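Side-chain contacts in solute-binding protein (Thermoactinomyces vulgaris, PDB 2ZYO), which binds maltodextrins such as maltotetraose and, like its relatives, probably delivers them to a membrane transporter for uptake: residues A127-A132 with N173-Y178; F181-A186 with P268-K273; G317-Q322 with P335-F340. One frame throughout, in Å; residues are numbered along the deposited sequence.

The three contacts follow one another along the chain, each closing before the next opens. Contact 1 joins strand 120-136 to the start of helix 174-183 at the glycan pocket, its centre about 6 Å from that of the chain. Contact 2 takes up the end of the same helix, its centre about 15 Å from that of contact 1, and ties it to a loop between strands 262-265 and 278-287; Phe174 and Phe181 pack edge-to-face between the two. Contact 3 lies about 14 Å from contact 1, centre to centre; Ile128 pairs with Ile319 through their backbones and Ala132 meets Phe340. Contacts 2 and 3 do not touch: the sugar-binding contact links them, through helix 174-183 and strand 120-136 respectively.

Contact 1: residues A127-A132 with N173-Y178; sequences AIESVA and NFYYTY. With GLC (alpha-D-glucopyranose), chain B; GLC (alpha-D-glucopyranose), chain C.
Tyr175, with chi1 at 176° and CG trans to N, brings the far end of its ring up to Val131, where a chi1 of -61° sets CG1 beside the backbone N. Val131 CG1 meets both tyrosines, 3.7 Å from Tyr175 CE2 and 3.8 Å from Tyr176 CD1. Val131 and Tyr175 pass each other in opposite directions. The Tyr176 ring has CD2 of Tyr175 over the centre of one face, so the methyl closes a small apolar group. Next to it a water bridges the two segments, donating to Glu129 OE2 and bonding Tyr175 OH, which do not bond each other directly. Here strand and helix N-terminal end line the sugar cleft of a periplasmic-binding-protein fold, with maltotetraose in the pocket. The chain B glucose lays C4 over the centre of one Tyr175 face, 3.9 Å above its plane, and its O2 donates to Glu129 OE2 (3.1 Å). Asn173, at the N-cap, has both ends of its amide engaged: Asn173 OD1 accepts from Tyr175 N at 3.0 Å and from O6 of the chain C glucose, while ND2 donates to O6 of the chain B glucose and to Glu170. Replacing Asn173 by alanine removes the amide, which would probably leave Tyr175 N uncapped and the two O6 hydroxyls without this partner. Tyr176 OH is hydrogen-bonded to Asn247, which probably helps hold the ring beside the sugar.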
ATOM      1  N   ALA A 127       9.465   3.013   0.631  1.00  8.14           N
ATOM      2  CA  ALA A 127       8.931   1.657   0.729  1.00  7.88           C
ATOM      3  C   ALA A 127       7.726   1.448  -0.176  1.00  8.16           C
ATOM      4  O   ALA A 127       6.961   2.382  -0.435  1.00  9.03           O
ATOM      5  CB  ALA A 127       8.565   1.343   2.175  1.00  8.61           C
ATOM      6  N   ILE A 128       7.575   0.212  -0.649  1.00  7.96           N
ATOM      7  CA  ILE A 128       6.410  -0.206  -1.421  1.00  8.99           C
ATOM      8  C   ILE A 128       5.857  -1.498  -0.823  1.00  9.02           C
ATOM      9  O   ILE A 128       6.618  -2.353  -0.360  1.00  9.00           O
ATOM     10  CB  ILE A 128       6.742  -0.365  -2.936  1.00  7.73           C
ATOM     11  CG1 ILE A 128       5.483  -0.664  -3.764  1.00 11.07           C
ATOM     12  CG2 ILE A 128       7.834  -1.415  -3.168  1.00  7.38           C
ATOM     13  CD1 ILE A 128       5.647  -0.378  -5.239  1.00 13.58           C
ATOM     14  N   GLU A 129       4.533  -1.615  -0.812  1.00  9.66           N
ATOM     15  CA  GLU A 129       3.869  -2.828  -0.337  1.00 10.98           C
ATOM     16  C   GLU A 129       2.738  -3.259  -1.269  1.00  9.49           C
ATOM     17  O   GLU A 129       2.096  -2.430  -1.915  1.00 10.31           O
ATOM     18  CB  GLU A 129       3.342  -2.646   1.094  1.00 12.39           C
ATOM     19  CG  GLU A 129       2.330  -1.514   1.266  1.00 13.90           C
ATOM     20  CD  GLU A 129       1.751  -1.421   2.671  1.00 16.61           C
ATOM     21  OE1 GLU A 129       2.450  -1.772   3.645  1.00 17.58           O
ATOM     22  OE2 GLU A 129       0.590  -0.974   2.793  1.00 18.37           O
ATOM     23  N   SER A 130       2.516  -4.569  -1.330  1.00  8.52           N
ATOM     24  CA  SER A 130       1.404  -5.164  -2.063  1.00  8.66           C
ATOM     25  C   SER A 130       1.056  -6.492  -1.417  1.00  7.89           C
ATOM     26  O   SER A 130       1.918  -7.132  -0.816  1.00  8.66           O
ATOM     27  CB  SER A 130       1.795  -5.406  -3.524  1.00  9.74           C
ATOM     28  OG  SER A 130       0.815  -6.179  -4.202  1.00 10.29           O
ATOM     29  N   VAL A 131      -0.198  -6.917  -1.546  1.00  8.27           N
ATOM     30  CA  VAL A 131      -0.536  -8.300  -1.209  1.00  8.01           C
ATOM     31  C   VAL A 131       0.099  -9.233  -2.237  1.00  8.66           C
ATOM     32  O   VAL A 131       0.458  -8.815  -3.341  1.00  9.72           O
ATOM     33  CB  VAL A 131      -2.071  -8.562  -1.105  1.00  8.76           C
ATOM     34  CG1 VAL A 131      -2.698  -7.700  -0.018  1.00 10.57           C
ATOM     35  CG2 VAL A 131      -2.776  -8.360  -2.441  1.00  8.43           C
ATOM     36  N   ALA A 132       0.257 -10.492  -1.851  1.00  8.03           N
ATOM     37  CA  ALA A 132       0.732 -11.540  -2.749  1.00  7.97           C
ATOM     38  C   ALA A 132       0.240 -12.861  -2.192  1.00  8.27           C
ATOM     39  O   ALA A 132      -0.483 -12.879  -1.189  1.00  7.60           O
ATOM     40  CB  ALA A 132       2.256 -11.522  -2.851  1.00  8.82           C
ATOM     41  N   ASN A 173     -13.138  -7.693   1.898  1.00 10.38           N
ATOM     42  CA  ASN A 173     -12.414  -6.431   2.006  1.00  9.44           C
ATOM     43  C   ASN A 173     -11.883  -6.042   0.632  1.00  8.96           C
ATOM     44  O   ASN A 173     -11.063  -6.758   0.056  1.00  9.89           O
ATOM     45  CB  ASN A 173     -11.267  -6.583   3.015  1.00  9.60           C
ATOM     46  CG  ASN A 173     -10.562  -5.268   3.331  1.00  8.97           C
ATOM     47  OD1 ASN A 173     -10.508  -4.349   2.513  1.00 11.75           O
ATOM     48  ND2 ASN A 173      -9.990  -5.189   4.529  1.00 11.86           N
ATOM     49  N   PHE A 174     -12.367  -4.913   0.115  1.00  8.99           N
ATOM     50  CA  PHE A 174     -12.031  -4.440  -1.234  1.00  8.98           C
ATOM     51  C   PHE A 174     -10.534  -4.223  -1.456  1.00  9.25           C
ATOM     52  O   PHE A 174     -10.043  -4.374  -2.578  1.00  9.04           O
ATOM     53  CB  PHE A 174     -12.815  -3.163  -1.551  1.00  9.36           C
ATOM     54  CG  PHE A 174     -12.577  -2.614  -2.937  1.00  9.53           C
ATOM     55  CD1 PHE A 174     -12.935  -3.342  -4.068  1.00 10.03           C
ATOM     56  CD2 PHE A 174     -12.018  -1.349  -3.104  1.00 10.64           C
ATOM     57  CE1 PHE A 174     -12.727  -2.827  -5.346  1.00  9.38           C
ATOM     58  CE2 PHE A 174     -11.809  -0.825  -4.379  1.00  9.50           C
ATOM     59  CZ  PHE A 174     -12.163  -1.566  -5.500  1.00 10.43           C
ATOM     60  N   TYR A 175      -9.807  -3.873  -0.397  1.00  9.67           N
ATOM     61  CA  TYR A 175      -8.357  -3.750  -0.514  1.00  9.11           C
ATOM     62  C   TYR A 175      -7.743  -5.053  -1.046  1.00  8.28           C
ATOM     63  O   TYR A 175      -6.832  -5.030  -1.881  1.00 10.07           O
ATOM     64  CB  TYR A 175      -7.703  -3.351   0.821  1.00  8.37           C
ATOM     65  CG  TYR A 175      -6.197  -3.325   0.705  1.00  8.93           C
ATOM     66  CD1 TYR A 175      -5.542  -2.213   0.177  1.00 10.52           C
ATOM     67  CD2 TYR A 175      -5.431  -4.434   1.069  1.00  8.99           C
ATOM     68  CE1 TYR A 175      -4.159  -2.196   0.035  1.00 10.93           C
ATOM     69  CE2 TYR A 175      -4.047  -4.427   0.931  1.00  9.29           C
ATOM     70  CZ  TYR A 175      -3.420  -3.306   0.411  1.00 10.16           C
ATOM     71  OH  TYR A 175      -2.054  -3.301   0.269  1.00 11.19           O
ATOM     72  N   TYR A 176      -8.258  -6.179  -0.560  1.00  9.20           N
ATOM     73  CA  TYR A 176      -7.728  -7.494  -0.905  1.00  8.43           C
ATOM     74  C   TYR A 176      -8.307  -8.037  -2.206  1.00  7.95           C
ATOM     75  O   TYR A 176      -7.603  -8.690  -2.980  1.00  8.79           O
ATOM     76  CB  TYR A 176      -7.961  -8.480   0.247  1.00  9.13           C
ATOM     77  CG  TYR A 176      -7.161  -8.139   1.485  1.00  9.92           C
ATOM     78  CD1 TYR A 176      -5.898  -8.691   1.694  1.00 10.02           C
ATOM     79  CD2 TYR A 176      -7.656  -7.245   2.439  1.00  9.20           C
ATOM     80  CE1 TYR A 176      -5.150  -8.373   2.823  1.00 10.19           C
ATOM     81  CE2 TYR A 176      -6.912  -6.918   3.573  1.00 10.43           C
ATOM     82  CZ  TYR A 176      -5.662  -7.490   3.758  1.00 12.25           C
ATOM     83  OH  TYR A 176      -4.918  -7.180   4.874  1.00 13.40           O
ATOM     84  N   THR A 177      -9.583  -7.748  -2.449  1.00  7.12           N
ATOM     85  CA  THR A 177     -10.286  -8.285  -3.612  1.00  7.81           C
ATOM     86  C   THR A 177     -10.122  -7.426  -4.858  1.00  7.84           C
ATOM     87  O   THR A 177     -10.629  -7.779  -5.924  1.00  7.93           O
ATOM     88  CB  THR A 177     -11.789  -8.443  -3.336  1.00  7.18           C
ATOM     89  OG1 THR A 177     -12.355  -7.157  -3.069  1.00  8.44           O
ATOM     90  CG2 THR A 177     -12.023  -9.358  -2.151  1.00  8.06           C
ATOM     91  N   TYR A 178      -9.412  -6.305  -4.735  1.00  7.95           N
ATOM     92  CA  TYR A 178      -9.228  -5.403  -5.873  1.00  8.56           C
ATOM     93  C   TYR A 178      -8.801  -6.123  -7.153  1.00  8.89           C
ATOM     94  O   TYR A 178      -9.319  -5.821  -8.232  1.00  8.41           O
ATOM     95  CB  TYR A 178      -8.243  -4.277  -5.553  1.00  9.18           C
ATOM     96  CG  TYR A 178      -8.014  -3.353  -6.729  1.00  9.96           C
ATOM     97  CD1 TYR A 178      -9.028  -2.513  -7.185  1.00 11.83           C
ATOM     98  CD2 TYR A 178      -6.791  -3.334  -7.398  1.00 12.00           C
ATOM     99  CE1 TYR A 178      -8.830  -1.668  -8.269  1.00 11.26           C
ATOM    100  CE2 TYR A 178      -6.585  -2.493  -8.485  1.00 12.42           C
ATOM    101  CZ  TYR A 178      -7.608  -1.664  -8.913  1.00 13.57           C
ATOM    102  OH  TYR A 178      -7.416  -0.821  -9.988  1.00 17.05           O
TER
HETATM  103  C1  GLC B   1      -2.855  -3.435   5.170  1.00 42.34           C
HETATM  104  C2  GLC B   1      -2.507  -2.087   4.487  1.00 42.88           C
HETATM  105  C3  GLC B   1      -3.673  -1.076   4.517  1.00 43.19           C
HETATM  106  C4  GLC B   1      -5.002  -1.739   4.150  1.00 43.64           C
HETATM  107  C5  GLC B   1      -5.206  -2.993   4.997  1.00 42.91           C
HETATM  108  C6  GLC B   1      -6.507  -3.718   4.690  1.00 42.88           C
HETATM  109  O1  GLC B   1      -2.864  -3.322   6.550  1.00 41.75           O
HETATM  110  O2  GLC B   1      -1.358  -1.507   5.101  1.00 42.91           O
HETATM  111  O3  GLC B   1      -3.414  -0.026   3.595  1.00 43.54           O
HETATM  112  O4  GLC B   1      -6.080  -0.813   4.387  1.00 45.77           O
HETATM  113  O5  GLC B   1      -4.135  -3.922   4.743  1.00 42.49           O
HETATM  114  O6  GLC B   1      -7.512  -3.410   5.645  1.00 41.02           O
HETATM  115  C1  GLC C   2      -6.665  -0.268   3.238  1.00 46.39           C
HETATM  116  C2  GLC C   2      -6.715   1.257   3.356  1.00 46.53           C
HETATM  117  C3  GLC C   2      -7.699   1.662   4.452  1.00 46.74           C
HETATM  118  C4  GLC C   2      -9.075   1.048   4.179  1.00 46.93           C
HETATM  119  C5  GLC C   2      -8.946  -0.470   4.014  1.00 46.61           C
HETATM  120  C6  GLC C   2     -10.251  -1.126   3.611  1.00 46.31           C
HETATM  121  O2  GLC C   2      -5.424   1.754   3.667  1.00 46.51           O
HETATM  122  O3  GLC C   2      -7.802   3.076   4.506  1.00 47.80           O
HETATM  123  O4  GLC C   2      -9.951   1.340   5.259  1.00 47.23           O
HETATM  124  O5  GLC C   2      -7.972  -0.786   2.993  1.00 46.58           O
HETATM  125  O6  GLC C   2     -10.637  -2.116   4.551  1.00 46.84           O
HETATM  126  O   HOH W   1      -0.949  -1.060   0.533  1.00 23.12           O
HETATM  127  O   HOH W   2      -2.084  -4.864  -2.301  1.00  9.24           O

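Contact 2: residues F181-A186 with P268-K273; sequences FAAKGA and PKIDGK
Lys184 and Asp271 cross at about a right angle, and their charged ends meet in a salt bridge, Lys184 NZ to Asp271 OD2 at 2.8 Å. The ammonium lies on the syn side of OD2, the side of the other carboxylate oxygen; Asp271 OD1 is farther, 3.5 Å from Lys184 NZ. Lys184 sets out away from the loop, but a bend at chi2 (-54°) swings the rest of its chain back, and the methylene Lys184 CE comes within 3.4 Å of Asp271 OD2. NZ also bridges to Glu214 on helix 206-220, so one ammonium serves two carboxylates. Beside this bridge, Ala183 points its methyl at the loop and fits against Ile270: Ala183 CB lies 3.7 Å from Ile270 CD1 and nearly as close to CG1 and CG2, so the isoleucine meets the methyl with both branches. Ala183 CB is also 3.5 Å from Asp271 OD2, bringing the carboxylate to the border of the apolar patch. Backbone turns present both sides. Ile270 to Lys273 form a type I' beta turn, with backbone bonds between its end residues in both directions, while Gly185, at positive phi, closes helix 174-183 in a Schellman motif: the C-terminal end of a helix docked on a beta turn.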
ATOM      1  N   PHE A 181     -11.580  -7.294  -9.290  1.00  7.73           N
ATOM      2  CA  PHE A 181     -12.256  -6.213 -10.006  1.00  7.95           C
ATOM      3  C   PHE A 181     -11.408  -5.710 -11.171  1.00  8.39           C
ATOM      4  O   PHE A 181     -11.911  -5.537 -12.282  1.00  8.49           O
ATOM      5  CB  PHE A 181     -12.610  -5.072  -9.047  1.00  8.13           C
ATOM      6  CG  PHE A 181     -13.707  -5.420  -8.077  1.00  8.49           C
ATOM      7  CD1 PHE A 181     -15.020  -5.057  -8.342  1.00  8.98           C
ATOM      8  CD2 PHE A 181     -13.427  -6.116  -6.904  1.00  8.70           C
ATOM      9  CE1 PHE A 181     -16.045  -5.375  -7.451  1.00  9.25           C
ATOM     10  CE2 PHE A 181     -14.445  -6.444  -6.003  1.00  8.41           C
ATOM     11  CZ  PHE A 181     -15.755  -6.071  -6.277  1.00  7.87           C
ATOM     12  N   ALA A 182     -10.117  -5.499 -10.916  1.00  8.34           N
ATOM     13  CA  ALA A 182      -9.180  -5.054 -11.949  1.00  8.69           C
ATOM     14  C   ALA A 182      -9.098  -6.039 -13.116  1.00  9.19           C
ATOM     15  O   ALA A 182      -8.984  -5.628 -14.272  1.00 11.06           O
ATOM     16  CB  ALA A 182      -7.802  -4.820 -11.351  1.00  9.14           C
ATOM     17  N   ALA A 183      -9.171  -7.335 -12.807  1.00  8.77           N
ATOM     18  CA  ALA A 183      -9.152  -8.394 -13.821  1.00  8.47           C
ATOM     19  C   ALA A 183     -10.281  -8.240 -14.837  1.00  9.76           C
ATOM     20  O   ALA A 183     -10.121  -8.575 -16.010  1.00 11.96           O
ATOM     21  CB  ALA A 183      -9.230  -9.761 -13.159  1.00  8.81           C
ATOM     22  N   LYS A 184     -11.421  -7.727 -14.376  1.00 10.48           N
ATOM     23  CA  LYS A 184     -12.596  -7.565 -15.230  1.00 10.52           C
ATOM     24  C   LYS A 184     -12.606  -6.219 -15.955  1.00 11.94           C
ATOM     25  O   LYS A 184     -13.462  -5.980 -16.810  1.00 13.75           O
ATOM     26  CB  LYS A 184     -13.882  -7.741 -14.414  1.00 10.21           C
ATOM     27  CG  LYS A 184     -13.896  -8.968 -13.504  1.00  9.97           C
ATOM     28  CD  LYS A 184     -13.596 -10.259 -14.257  1.00  9.98           C
ATOM     29  CE  LYS A 184     -13.384 -11.408 -13.292  1.00 11.17           C
ATOM     30  NZ  LYS A 184     -13.105 -12.690 -14.004  1.00 11.47           N
ATOM     31  N   GLY A 185     -11.653  -5.355 -15.609  1.00 11.36           N
ATOM     32  CA  GLY A 185     -11.541  -4.022 -16.201  1.00 12.18           C
ATOM     33  C   GLY A 185     -12.218  -2.924 -15.394  1.00 12.52           C
ATOM     34  O   GLY A 185     -12.378  -1.805 -15.882  1.00 13.85           O
ATOM     35  N   ALA A 186     -12.610  -3.243 -14.161  1.00 11.75           N
ATOM     36  CA  ALA A 186     -13.283  -2.285 -13.286  1.00 11.57           C
ATOM     37  C   ALA A 186     -12.301  -1.314 -12.641  1.00 11.73           C
ATOM     38  O   ALA A 186     -11.185  -1.695 -12.276  1.00 14.13           O
ATOM     39  CB  ALA A 186     -14.084  -3.011 -12.217  1.00 13.53           C
ATOM     40  N   PRO A 268      -1.534 -15.748  -9.005  1.00 12.58           N
ATOM     41  CA  PRO A 268      -1.643 -16.446 -10.284  1.00 13.91           C
ATOM     42  C   PRO A 268      -2.296 -15.577 -11.352  1.00 14.42           C
ATOM     43  O   PRO A 268      -3.123 -14.719 -11.033  1.00 16.98           O
ATOM     44  CB  PRO A 268      -2.543 -17.637  -9.946  1.00 13.76           C
ATOM     45  CG  PRO A 268      -2.323 -17.875  -8.491  1.00 16.47           C
ATOM     46  CD  PRO A 268      -2.183 -16.503  -7.916  1.00 13.69           C
ATOM     47  N   LYS A 269      -1.918 -15.787 -12.610  1.00 14.49           N
ATOM     48  CA  LYS A 269      -2.490 -15.020 -13.710  1.00 14.21           C
ATOM     49  C   LYS A 269      -3.999 -15.209 -13.774  1.00 12.97           C
ATOM     50  O   LYS A 269      -4.507 -16.320 -13.600  1.00 12.75           O
ATOM     51  CB  LYS A 269      -1.823 -15.372 -15.041  1.00 16.71           C
ATOM     52  CG  LYS A 269      -0.392 -14.866 -15.135  1.00 19.34           C
ATOM     53  CD  LYS A 269       0.191 -15.046 -16.524  1.00 23.21           C
ATOM     54  CE  LYS A 269       1.572 -14.411 -16.605  1.00 26.69           C
ATOM     55  NZ  LYS A 269       2.194 -14.600 -17.942  1.00 29.85           N
ATOM     56  N   ILE A 270      -4.704 -14.104 -13.988  1.00 12.82           N
ATOM     57  CA  ILE A 270      -6.160 -14.091 -13.993  1.00 12.47           C
ATOM     58  C   ILE A 270      -6.663 -13.476 -15.294  1.00 12.53           C
ATOM     59  O   ILE A 270      -6.160 -12.439 -15.742  1.00 13.00           O
ATOM     60  CB  ILE A 270      -6.729 -13.353 -12.745  1.00 11.80           C
ATOM     61  CG1 ILE A 270      -8.265 -13.396 -12.734  1.00  9.72           C
ATOM     62  CG2 ILE A 270      -6.177 -11.919 -12.648  1.00 12.75           C
ATOM     63  CD1 ILE A 270      -8.895 -13.045 -11.391  1.00 13.06           C
ATOM     64  N   ASP A 271      -7.647 -14.139 -15.902  1.00 12.17           N
ATOM     65  CA  ASP A 271      -8.195 -13.741 -17.199  1.00 14.85           C
ATOM     66  C   ASP A 271      -7.086 -13.493 -18.232  1.00 16.98           C
ATOM     67  O   ASP A 271      -7.143 -12.546 -19.017  1.00 19.85           O
ATOM     68  CB  ASP A 271      -9.138 -12.537 -17.045  1.00 13.53           C
ATOM     69  CG  ASP A 271     -10.374 -12.868 -16.219  1.00 13.29           C
ATOM     70  OD1 ASP A 271     -11.047 -13.874 -16.526  1.00 14.17           O
ATOM     71  OD2 ASP A 271     -10.673 -12.127 -15.261  1.00 14.74           O
ATOM     72  N   GLY A 272      -6.070 -14.355 -18.195  1.00 18.62           N
ATOM     73  CA  GLY A 272      -4.977 -14.336 -19.165  1.00 21.00           C
ATOM     74  C   GLY A 272      -3.869 -13.328 -18.928  1.00 21.73           C
ATOM     75  O   GLY A 272      -2.904 -13.280 -19.697  1.00 23.09           O
ATOM     76  N   LYS A 273      -3.992 -12.526 -17.870  1.00 20.42           N
ATOM     77  CA  LYS A 273      -3.025 -11.461 -17.587  1.00 20.61           C
ATOM     78  C   LYS A 273      -2.476 -11.513 -16.167  1.00 18.58           C
ATOM     79  O   LYS A 273      -3.006 -12.224 -15.313  1.00 16.81           O
ATOM     80  CB  LYS A 273      -3.656 -10.086 -17.820  1.00 22.88           C
ATOM     81  CG  LYS A 273      -3.921  -9.729 -19.278  1.00 27.60           C
ATOM     82  CD  LYS A 273      -4.270  -8.247 -19.432  1.00 30.37           C
ATOM     83  CE  LYS A 273      -5.526  -7.872 -18.655  1.00 31.68           C
ATOM     84  NZ  LYS A 273      -5.845  -6.421 -18.742  1.00 34.77           N
TER

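Contact 3: residues G317-Q322 with P335-F340; sequences GEIPPQ and PVVNGF
Ile319 reaches across to Val337 and Phe340 with one branch, CG1 and CD1, in a contact of apolar side chains. Ile319 CG1 lies 3.7 Å from Val337 CG1, and the two side chains run past each other in opposite directions. One atom farther along, Ile319 CD1 meets Phe340 CB at 3.7 Å, the isoleucine crossing the phenylalanine at about a right angle. Ile319 CD1 also comes within 3.8 Å of Val337 O, so the end of the chain settles against the first turn of helix 338-344. Two torsions aim these groups: Ile319 carries CG1 opposite its carbonyl carbon (chi1 -59°), and Val337 holds its CG1 opposite the backbone N (chi1 168°). In Phe340 the CB faces the loop, but the ring leads off elsewhere, with Val336 O in plane at its edge; the touch on Ile319 is therefore made by the methylene. Val337 stands at the N-cap position, and Phe340 follows one turn later, which brings both to the same side for the isoleucine. Behind Ile319, a backbone hydrogen bond to Ile128 ties the loop to strand 120-136, and Glu318 is held by salt bridges to Arg312 and Lys282. Phe313 of helix 306-316 packs on Val337, while the Phe340 side chain touches Ala132 and Ile134 of strand 120-136, Val264 of strand 262-265 and Ile252 of helix 252-257.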
ATOM      1  N   GLY A 317      13.298  -4.484   6.382  1.00 12.65           N
ATOM      2  CA  GLY A 317      12.632  -5.521   5.594  1.00 12.89           C
ATOM      3  C   GLY A 317      11.608  -4.980   4.609  1.00 12.89           C
ATOM      4  O   GLY A 317      10.956  -5.750   3.896  1.00 14.06           O
ATOM      5  N   GLU A 318      11.466  -3.655   4.571  1.00 12.37           N
ATOM      6  CA  GLU A 318      10.537  -2.995   3.658  1.00 12.05           C
ATOM      7  C   GLU A 318      11.196  -2.793   2.301  1.00 10.88           C
ATOM      8  O   GLU A 318      12.310  -2.267   2.212  1.00  9.33           O
ATOM      9  CB  GLU A 318      10.060  -1.653   4.228  1.00 13.04           C
ATOM     10  CG  GLU A 318       9.353  -1.749   5.582  1.00 14.83           C
ATOM     11  CD  GLU A 318       8.634  -0.465   5.979  1.00 17.34           C
ATOM     12  OE1 GLU A 318       9.097   0.636   5.614  1.00 16.43           O
ATOM     13  OE2 GLU A 318       7.590  -0.556   6.664  1.00 21.03           O
ATOM     14  N   ILE A 319      10.501  -3.220   1.250  1.00 10.51           N
ATOM     15  CA  ILE A 319      11.020  -3.154  -0.116  1.00  8.89           C
ATOM     16  C   ILE A 319      11.165  -1.709  -0.591  1.00  8.53           C
ATOM     17  O   ILE A 319      10.184  -0.972  -0.625  1.00  9.03           O
ATOM     18  CB  ILE A 319      10.114  -3.936  -1.100  1.00 11.10           C
ATOM     19  CG1 ILE A 319      10.010  -5.401  -0.672  1.00 13.05           C
ATOM     20  CG2 ILE A 319      10.648  -3.829  -2.530  1.00 12.22           C
ATOM     21  CD1 ILE A 319       8.869  -6.155  -1.326  1.00 15.19           C
ATOM     22  N   PRO A 320      12.394  -1.300  -0.961  1.00  9.01           N
ATOM     23  CA  PRO A 320      12.558   0.040  -1.512  1.00  8.94           C
ATOM     24  C   PRO A 320      12.267   0.046  -3.016  1.00  8.97           C
ATOM     25  O   PRO A 320      12.863  -0.742  -3.755  1.00  8.75           O
ATOM     26  CB  PRO A 320      14.033   0.354  -1.240  1.00  9.57           C
ATOM     27  CG  PRO A 320      14.714  -0.980  -1.206  1.00 10.27           C
ATOM     28  CD  PRO A 320      13.672  -2.035  -0.888  1.00 11.36           C
ATOM     29  N   PRO A 321      11.346   0.917  -3.473  1.00  9.47           N
ATOM     30  CA  PRO A 321      11.032   0.927  -4.901  1.00 10.02           C
ATOM     31  C   PRO A 321      12.075   1.724  -5.686  1.00  9.46           C
ATOM     32  O   PRO A 321      11.759   2.720  -6.349  1.00 10.61           O
ATOM     33  CB  PRO A 321       9.650   1.577  -4.951  1.00 11.08           C
ATOM     34  CG  PRO A 321       9.606   2.467  -3.760  1.00  9.95           C
ATOM     35  CD  PRO A 321      10.556   1.915  -2.726  1.00  9.86           C
ATOM     36  N   GLN A 322      13.315   1.260  -5.583  1.00  8.67           N
ATOM     37  CA  GLN A 322      14.470   1.866  -6.217  1.00  8.91           C
ATOM     38  C   GLN A 322      14.906   0.894  -7.310  1.00  9.83           C
ATOM     39  O   GLN A 322      15.139  -0.284  -7.031  1.00 10.19           O
ATOM     40  CB  GLN A 322      15.571   2.052  -5.164  1.00  8.98           C
ATOM     41  CG  GLN A 322      16.509   3.238  -5.390  1.00  9.76           C
ATOM     42  CD  GLN A 322      17.701   2.927  -6.291  1.00  9.87           C
ATOM     43  OE1 GLN A 322      18.505   3.810  -6.579  1.00 11.88           O
ATOM     44  NE2 GLN A 322      17.818   1.680  -6.737  1.00  8.97           N
ATOM     45  N   PRO A 335      13.417 -15.212  -0.123  1.00 21.02           N
ATOM     46  CA  PRO A 335      12.195 -16.014  -0.282  1.00 21.46           C
ATOM     47  C   PRO A 335      10.919 -15.381   0.280  1.00 21.01           C
ATOM     48  O   PRO A 335       9.819 -15.804  -0.080  1.00 23.02           O
ATOM     49  CB  PRO A 335      12.520 -17.302   0.484  1.00 21.84           C
ATOM     50  CG  PRO A 335      13.560 -16.907   1.466  1.00 22.54           C
ATOM     51  CD  PRO A 335      14.394 -15.887   0.754  1.00 21.86           C
ATOM     52  N   VAL A 336      11.057 -14.391   1.155  1.00 20.89           N
ATOM     53  CA  VAL A 336       9.887 -13.751   1.750  1.00 19.83           C
ATOM     54  C   VAL A 336       9.735 -12.301   1.274  1.00 19.13           C
ATOM     55  O   VAL A 336       8.923 -11.536   1.809  1.00 18.05           O
ATOM     56  CB  VAL A 336       9.898 -13.839   3.299  1.00 22.36           C
ATOM     57  CG1 VAL A 336       8.493 -13.809   3.818  1.00 25.82           C
ATOM     58  CG2 VAL A 336      10.566 -15.129   3.772  1.00 25.12           C
ATOM     59  N   VAL A 337      10.508 -11.940   0.249  1.00 15.95           N
ATOM     60  CA  VAL A 337      10.508 -10.579  -0.292  1.00 15.55           C
ATOM     61  C   VAL A 337      10.256 -10.569  -1.806  1.00 14.48           C
ATOM     62  O   VAL A 337       9.446  -9.779  -2.301  1.00 13.58           O
ATOM     63  CB  VAL A 337      11.831  -9.834   0.060  1.00 16.02           C
ATOM     64  CG1 VAL A 337      11.971  -8.538  -0.728  1.00 16.00           C
ATOM     65  CG2 VAL A 337      11.905  -9.555   1.559  1.00 16.87           C
ATOM     66  N   ASN A 338      10.940 -11.461  -2.521  1.00 15.61           N
ATOM     67  CA  ASN A 338      10.900 -11.519  -3.986  1.00 15.69           C
ATOM     68  C   ASN A 338       9.485 -11.529  -4.575  1.00 14.90           C
ATOM     69  O   ASN A 338       9.194 -10.777  -5.507  1.00 13.83           O
ATOM     70  CB  ASN A 338      11.709 -12.724  -4.485  1.00 19.39           C
ATOM     71  CG  ASN A 338      11.884 -12.742  -5.996  1.00 23.64           C
ATOM     72  OD1 ASN A 338      12.210 -11.728  -6.616  1.00 25.41           O
ATOM     73  ND2 ASN A 338      11.693 -13.912  -6.593  1.00 24.87           N
ATOM     74  N   GLY A 339       8.613 -12.371  -4.019  1.00 14.53           N
ATOM     75  CA  GLY A 339       7.226 -12.484  -4.475  1.00 14.60           C
ATOM     76  C   GLY A 339       6.421 -11.205  -4.327  1.00 13.82           C
ATOM     77  O   GLY A 339       5.628 -10.857  -5.206  1.00 14.47           O
ATOM     78  N   PHE A 340       6.624 -10.506  -3.210  1.00 12.86           N
ATOM     79  CA  PHE A 340       5.975  -9.219  -2.975  1.00 12.68           C
ATOM     80  C   PHE A 340       6.424  -8.169  -3.990  1.00 11.49           C
ATOM     81  O   PHE A 340       5.608  -7.402  -4.502  1.00 13.08           O
ATOM     82  CB  PHE A 340       6.265  -8.707  -1.563  1.00 11.52           C
ATOM     83  CG  PHE A 340       5.562  -9.465  -0.474  1.00 10.51           C
ATOM     84  CD1 PHE A 340       4.173  -9.537  -0.433  1.00 10.87           C
ATOM     85  CD2 PHE A 340       6.294 -10.075   0.537  1.00 10.20           C
ATOM     86  CE1 PHE A 340       3.527 -10.231   0.586  1.00 11.27           C
ATOM     87  CE2 PHE A 340       5.658 -10.769   1.561  1.00 10.33           C
ATOM     88  CZ  PHE A 340       4.270 -10.846   1.582  1.00  9.96           C
TER